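Local coordinates for protein putative acetyltransferase Sthe_0691 (Sphaerobacter thermophilus, PDB 3SHP) that probably transfers an acetyl group from acetyl-coenzyme A to an as yet unidentified acceptor, as a putative member of the GNAT acetyltransferase family, at residues Asn38-Glu43 with Thr123-Ala128; Leu142-Arg147 with Leu162-Val167. All blocks are in the same frame, centred on the assembly; numbering follows the deposited sequence.

Contact 1 (Asn38-Glu43 with Thr123-Ala128); sequences NAARAE and TVEIAA
In what is probably a GNAT-type acetyltransferase fold, a salt bridge ties the loop that follows helix 21-26 to strand 121-127, with Arg41 on the loop and the buried Glu125 on the strand. The arginine meets the carboxylate side-on, one nitrogen to each oxygen: NE of Arg41 lies 2.9 Å from OE2 of Glu125 in an almost straight bond (171°), while NH1 of Arg41 reaches OE1 of Glu125 at 2.9 Å. The two planes are turned 49° apart, so NE sits above the carboxylate plane although OE2 lies within the plane of the guanidinium. Glu125 OE2 also takes the backbone N-H of Arg41 on its anti lone pair, N to OE2 2.8 Å, and therefore holds both backbone and side chain of one residue. A bend at chi3 (-83°) folds the arginine chain back round this oxygen. Glu125 OE1 is shared with Arg88 of strand 84-91, and two arginines beside it would probably keep the carboxylate ionised. A glutamine in place of Glu125 would probably leave both arginines short of a negative charge and weaken the hold on the loop. Beside the ion pair the contact turns apolar. Ala40 points its methyl at the strand, and Thr123 keeps OG1 for Gln165 while turning its methyl to the loop, with CG2 of Thr123 3.6 Å from CB of Ala40.

Contact 2 (Leu142-Arg147 with Leu162-Val167); sequences LKAAVR and LIYQAV
Lys143 and Gln165 exchange two backbone hydrogen bonds, Lys143 N to Gln165 O and Gln165 N to Lys143 O, both 2.9 Å, so the amide and carbonyl of each residue are satisfied across the strands. Farther along, the carbonyl of Ile163 accepts twice. Ala145 N approaches nearly head-on at 2.8 Å from Ile163 O, with a C=O...N angle of 164°, whereas Val146 N gives a longer bond to the same oxygen, 3.3 Å, in the carbonyl plane and on a lone pair. Ile163 N returns a bond to Val146 O at 3.0 Å. Ala145 and Val146 thus share one partner, a classic beta bulge, which shifts the register by one residue in the antiparallel pairing of strands 143-151 and 157-167. In the non-hydrogen-bonded pair Ala144-Tyr164, CB of Ala144 stands over the ring face, 4.0 Å from the Tyr164 ring centroid and 23° off its normal, a CH-pi contact. With CG of Tyr164 anti to its carbonyl carbon (chi1 -90°), the ring lies across the neighbouring strand, and Ala144 N is also above that face, offset toward the rim; Tyr164 OH is hydrogen-bonded to Glu138 OE2. On the face that carries Val146, this valine and Ile163 run side by side, CB of Val146 3.6 Å from CG1 of Ile163. Gln165 projects to the same face, and its amide is satisfied at both ends, NE2 by Thr123 OG1 and OE1 by Ala44 N. Arg147, alongside Leu162, directs NH1 to Asp160 in a salt bridge and NH2 to the carbonyl of Leu46 of the second subunit.

Both contacts are largely buried and meet on neighbouring strands of one sheet, 121-127 and 157-167, but contact 1 lies deeper, its centre about 8 Å from the chain's centre, against about 13 Å for contact 2. Contact 1 fastens an irregular loop through side-chain charge, whereas contact 2 joins two strands mainly through backbone bonds, with apolar side chains packing on both faces beside a few polar ones. They touch directly: besides the side-chain bond joining Thr123 to Gln165, Ile126 O pairs with Leu162 N, and CG2 of Ile163 packs against Thr123 and Ala42. Each also reaches the second subunit, where Glu43 and Arg147 extend the sheet across the interface.

Contact 1 (Asn38-Glu43 with Thr123-Ala128)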
loop_
_atom_site.group_PDB
_atom_site.type_symbol
_atom_site.label_atom_id
_atom_site.label_comp_id
_atom_site.label_asym_id
_atom_site.label_seq_id
_atom_site.Cartn_x
_atom_site.Cartn_y
_atom_site.Cartn_z
ATOM N N ASN A 38 -10.584 -6.886 19.598
ATOM C CA ASN A 38 -11.618 -7.494 20.425
ATOM C C ASN A 38 -12.646 -8.112 19.481
ATOM O O ASN A 38 -12.503 -7.984 18.254
ATOM C CB ASN A 38 -12.258 -6.427 21.331
ATOM C CG ASN A 38 -12.694 -5.209 20.549
ATOM O OD1 ASN A 38 -13.395 -5.311 19.520
ATOM N ND2 ASN A 38 -12.264 -4.045 21.008
ATOM N N ALA A 39 -13.650 -8.795 20.031
ATOM C CA ALA A 39 -14.730 -9.372 19.221
ATOM C C ALA A 39 -15.981 -8.490 19.187
ATOM O O ALA A 39 -16.919 -8.776 18.463
ATOM C CB ALA A 39 -15.086 -10.772 19.715
ATOM N N ALA A 40 -16.024 -7.436 19.990
ATOM C CA ALA A 40 -17.055 -6.399 19.830
ATOM C C ALA A 40 -16.450 -5.041 20.150
ATOM O O ALA A 40 -16.100 -4.754 21.309
ATOM C CB ALA A 40 -18.296 -6.674 20.684
ATOM N N ARG A 41 -16.341 -4.243 19.084
ATOM C CA ARG A 41 -15.765 -2.911 18.993
ATOM C C ARG A 41 -16.132 -1.825 20.020
ATOM O O ARG A 41 -15.318 -0.943 20.315
ATOM C CB ARG A 41 -16.287 -2.344 17.675
ATOM C CG ARG A 41 -15.304 -2.078 16.713
ATOM C CD ARG A 41 -16.033 -1.793 15.425
ATOM N NE ARG A 41 -16.351 -3.066 14.791
ATOM C CZ ARG A 41 -16.330 -3.299 13.478
ATOM N NH1 ARG A 41 -16.646 -4.521 13.041
ATOM N NH2 ARG A 41 -15.973 -2.337 12.614
ATOM N N ALA A 42 -17.399 -1.818 20.427
ATOM C CA ALA A 42 -17.907 -0.840 21.370
ATOM C C ALA A 42 -18.868 -1.542 22.289
ATOM O O ALA A 42 -19.360 -2.627 21.968
ATOM C CB ALA A 42 -18.614 0.262 20.634
ATOM N N GLU A 43 -19.170 -0.907 23.421
ATOM C CA GLU A 43 -20.040 -1.512 24.423
ATOM C C GLU A 43 -20.464 -0.389 25.369
ATOM O O GLU A 43 -19.753 0.612 25.491
ATOM C CB GLU A 43 -19.278 -2.617 25.175
ATOM C CG GLU A 43 -18.013 -2.096 25.858
ATOM C CD GLU A 43 -17.041 -3.173 26.296
ATOM O OE1 GLU A 43 -16.642 -3.117 27.489
ATOM O OE2 GLU A 43 -16.622 -4.030 25.463
ATOM N N THR A 123 -22.339 -9.230 24.414
ATOM C CA THR A 123 -22.165 -8.066 23.562
ATOM C C THR A 123 -21.973 -8.587 22.129
ATOM O O THR A 123 -21.060 -9.394 21.865
ATOM C CB THR A 123 -20.947 -7.209 24.041
ATOM O OG1 THR A 123 -21.150 -6.785 25.397
ATOM C CG2 THR A 123 -20.745 -5.962 23.189
ATOM N N VAL A 124 -22.848 -8.144 21.229
ATOM C CA VAL A 124 -22.882 -8.627 19.843
ATOM C C VAL A 124 -22.894 -7.464 18.839
ATOM O O VAL A 124 -23.705 -6.532 18.954
ATOM C CB VAL A 124 -24.137 -9.503 19.583
ATOM C CG1 VAL A 124 -24.039 -10.213 18.234
ATOM C CG2 VAL A 124 -24.330 -10.544 20.719
ATOM N N GLU A 125 -22.028 -7.542 17.836
ATOM C CA GLU A 125 -22.005 -6.578 16.729
ATOM C C GLU A 125 -23.026 -7.000 15.684
ATOM O O GLU A 125 -23.026 -8.184 15.256
ATOM C CB GLU A 125 -20.628 -6.554 16.061
ATOM C CG GLU A 125 -19.505 -6.024 16.918
ATOM C CD GLU A 125 -18.217 -5.726 16.093
ATOM O OE1 GLU A 125 -18.136 -6.156 14.913
ATOM O OE2 GLU A 125 -17.290 -5.071 16.636
ATOM N N ILE A 126 -23.907 -6.059 15.292
ATOM C CA ILE A 126 -24.885 -6.297 14.234
ATOM C C ILE A 126 -25.104 -5.035 13.403
ATOM O O ILE A 126 -25.417 -3.982 13.949
ATOM C CB ILE A 126 -26.271 -6.755 14.781
ATOM C CG1 ILE A 126 -26.127 -7.909 15.793
ATOM C CG2 ILE A 126 -27.192 -7.184 13.614
ATOM C CD1 ILE A 126 -27.425 -8.235 16.535
ATOM N N ALA A 127 -24.951 -5.139 12.087
ATOM C CA ALA A 127 -25.082 -3.958 11.245
ATOM C C ALA A 127 -26.553 -3.586 11.162
ATOM O O ALA A 127 -27.408 -4.460 11.177
ATOM C CB ALA A 127 -24.507 -4.212 9.846
ATOM N N ALA A 128 -26.842 -2.295 11.037
ATOM C CA ALA A 128 -28.213 -1.835 11.085
ATOM C C ALA A 128 -29.069 -2.369 9.946
ATOM O O ALA A 128 -30.264 -2.349 10.073
ATOM C CB ALA A 128 -28.295 -0.288 11.174
#

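Contact 2 (Leu142-Arg147 with Leu162-Val167)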
loop_
_atom_site.group_PDB
_atom_site.type_symbol
_atom_site.label_atom_id
_atom_site.label_comp_id
_atom_site.label_asym_id
_atom_site.label_seq_id
_atom_site.Cartn_x
_atom_site.Cartn_y
_atom_site.Cartn_z
ATOM N N LEU A 142 -31.595 -9.538 23.759
ATOM C CA LEU A 142 -30.592 -8.495 23.631
ATOM C C LEU A 142 -31.273 -7.188 23.229
ATOM O O LEU A 142 -32.334 -7.205 22.577
ATOM C CB LEU A 142 -29.539 -8.856 22.574
ATOM C CG LEU A 142 -28.781 -10.181 22.697
ATOM C CD1 LEU A 142 -27.772 -10.343 21.532
ATOM C CD2 LEU A 142 -28.053 -10.215 24.001
ATOM N N LYS A 143 -30.639 -6.070 23.614
ATOM C CA LYS A 143 -31.125 -4.724 23.326
ATOM C C LYS A 143 -30.031 -3.826 22.729
ATOM O O LYS A 143 -28.860 -3.871 23.139
ATOM C CB LYS A 143 -31.691 -4.091 24.596
ATOM C CG LYS A 143 -33.097 -4.653 24.967
ATOM C CD LYS A 143 -33.451 -4.338 26.396
ATOM C CE LYS A 143 -34.688 -5.112 26.841
ATOM N NZ LYS A 143 -35.938 -4.637 26.143
ATOM N N ALA A 144 -30.428 -3.007 21.760
ATOM C CA ALA A 144 -29.504 -2.080 21.114
ATOM C C ALA A 144 -28.962 -1.113 22.144
ATOM O O ALA A 144 -29.725 -0.419 22.813
ATOM C CB ALA A 144 -30.205 -1.330 19.992
ATOM N N ALA A 145 -27.642 -1.069 22.263
ATOM C CA ALA A 145 -26.991 -0.297 23.325
ATOM C C ALA A 145 -26.142 0.842 22.758
ATOM O O ALA A 145 -26.044 1.924 23.361
ATOM C CB ALA A 145 -26.121 -1.225 24.166
ATOM N N VAL A 146 -25.527 0.590 21.600
ATOM C CA VAL A 146 -24.575 1.517 21.014
ATOM C C VAL A 146 -24.875 1.645 19.541
ATOM O O VAL A 146 -25.205 0.661 18.881
ATOM C CB VAL A 146 -23.100 1.027 21.202
ATOM C CG1 VAL A 146 -22.075 1.977 20.526
ATOM C CG2 VAL A 146 -22.765 0.870 22.681
ATOM N N ARG A 147 -24.778 2.872 19.038
ATOM C CA ARG A 147 -24.858 3.135 17.612
ATOM C C ARG A 147 -23.505 3.676 17.139
ATOM O O ARG A 147 -22.965 4.620 17.740
ATOM C CB ARG A 147 -25.930 4.181 17.324
ATOM C CG ARG A 147 -26.104 4.447 15.837
ATOM C CD ARG A 147 -27.074 5.604 15.563
ATOM N NE ARG A 147 -28.405 5.440 16.158
ATOM C CZ ARG A 147 -29.414 4.752 15.598
ATOM N NH1 ARG A 147 -29.256 4.118 14.420
ATOM N NH2 ARG A 147 -30.594 4.692 16.221
ATOM N N LEU A 162 -24.418 -1.521 14.949
ATOM C CA LEU A 162 -25.123 -1.480 16.211
ATOM C C LEU A 162 -24.496 -2.485 17.132
ATOM O O LEU A 162 -24.040 -3.524 16.673
ATOM C CB LEU A 162 -26.604 -1.818 16.010
ATOM C CG LEU A 162 -27.378 -0.931 15.022
ATOM C CD1 LEU A 162 -28.869 -1.330 14.932
ATOM C CD2 LEU A 162 -27.228 0.502 15.448
ATOM N N ILE A 163 -24.460 -2.176 18.427
ATOM C CA ILE A 163 -23.995 -3.122 19.437
ATOM C C ILE A 163 -25.166 -3.485 20.330
ATOM O O ILE A 163 -25.738 -2.617 21.014
ATOM C CB ILE A 163 -22.894 -2.533 20.332
ATOM C CG1 ILE A 163 -21.787 -1.882 19.497
ATOM C CG2 ILE A 163 -22.370 -3.605 21.299
ATOM C CD1 ILE A 163 -20.937 -2.882 18.690
ATOM N N TYR A 164 -25.525 -4.766 20.310
ATOM C CA TYR A 164 -26.625 -5.281 21.109
ATOM C C TYR A 164 -26.035 -5.932 22.341
ATOM O O TYR A 164 -24.991 -6.584 22.257
ATOM C CB TYR A 164 -27.445 -6.311 20.303
ATOM C CG TYR A 164 -28.574 -5.679 19.526
ATOM C CD1 TYR A 164 -28.312 -4.827 18.453
ATOM C CD2 TYR A 164 -29.902 -5.926 19.863
ATOM C CE1 TYR A 164 -29.335 -4.224 17.752
ATOM C CE2 TYR A 164 -30.954 -5.333 19.149
ATOM C CZ TYR A 164 -30.651 -4.496 18.092
ATOM O OH TYR A 164 -31.653 -3.898 17.359
ATOM N N GLN A 165 -26.717 -5.761 23.473
ATOM C CA GLN A 165 -26.249 -6.276 24.762
ATOM C C GLN A 165 -27.368 -6.829 25.613
ATOM O O GLN A 165 -28.519 -6.387 25.523
ATOM C CB GLN A 165 -25.516 -5.176 25.541
ATOM C CG GLN A 165 -24.163 -4.799 24.916
ATOM C CD GLN A 165 -23.308 -3.937 25.848
ATOM O OE1 GLN A 165 -23.609 -2.755 26.083
ATOM N NE2 GLN A 165 -22.238 -4.520 26.373
ATOM N N ALA A 166 -27.033 -7.823 26.421
ATOM C CA ALA A 166 -27.811 -8.115 27.608
ATOM C C ALA A 166 -26.858 -7.961 28.778
ATOM O O ALA A 166 -25.719 -8.480 28.768
ATOM C CB ALA A 166 -28.401 -9.502 27.556
ATOM N N VAL A 167 -27.318 -7.213 29.769
ATOM C CA VAL A 167 -26.540 -6.930 30.951
ATOM C C VAL A 167 -27.361 -7.305 32.193
ATOM O O VAL A 167 -28.460 -6.776 32.416
ATOM C CB VAL A 167 -26.112 -5.451 30.993
ATOM C CG1 VAL A 167 -25.338 -5.125 32.285
ATOM C CG2 VAL A 167 -25.289 -5.076 29.730
#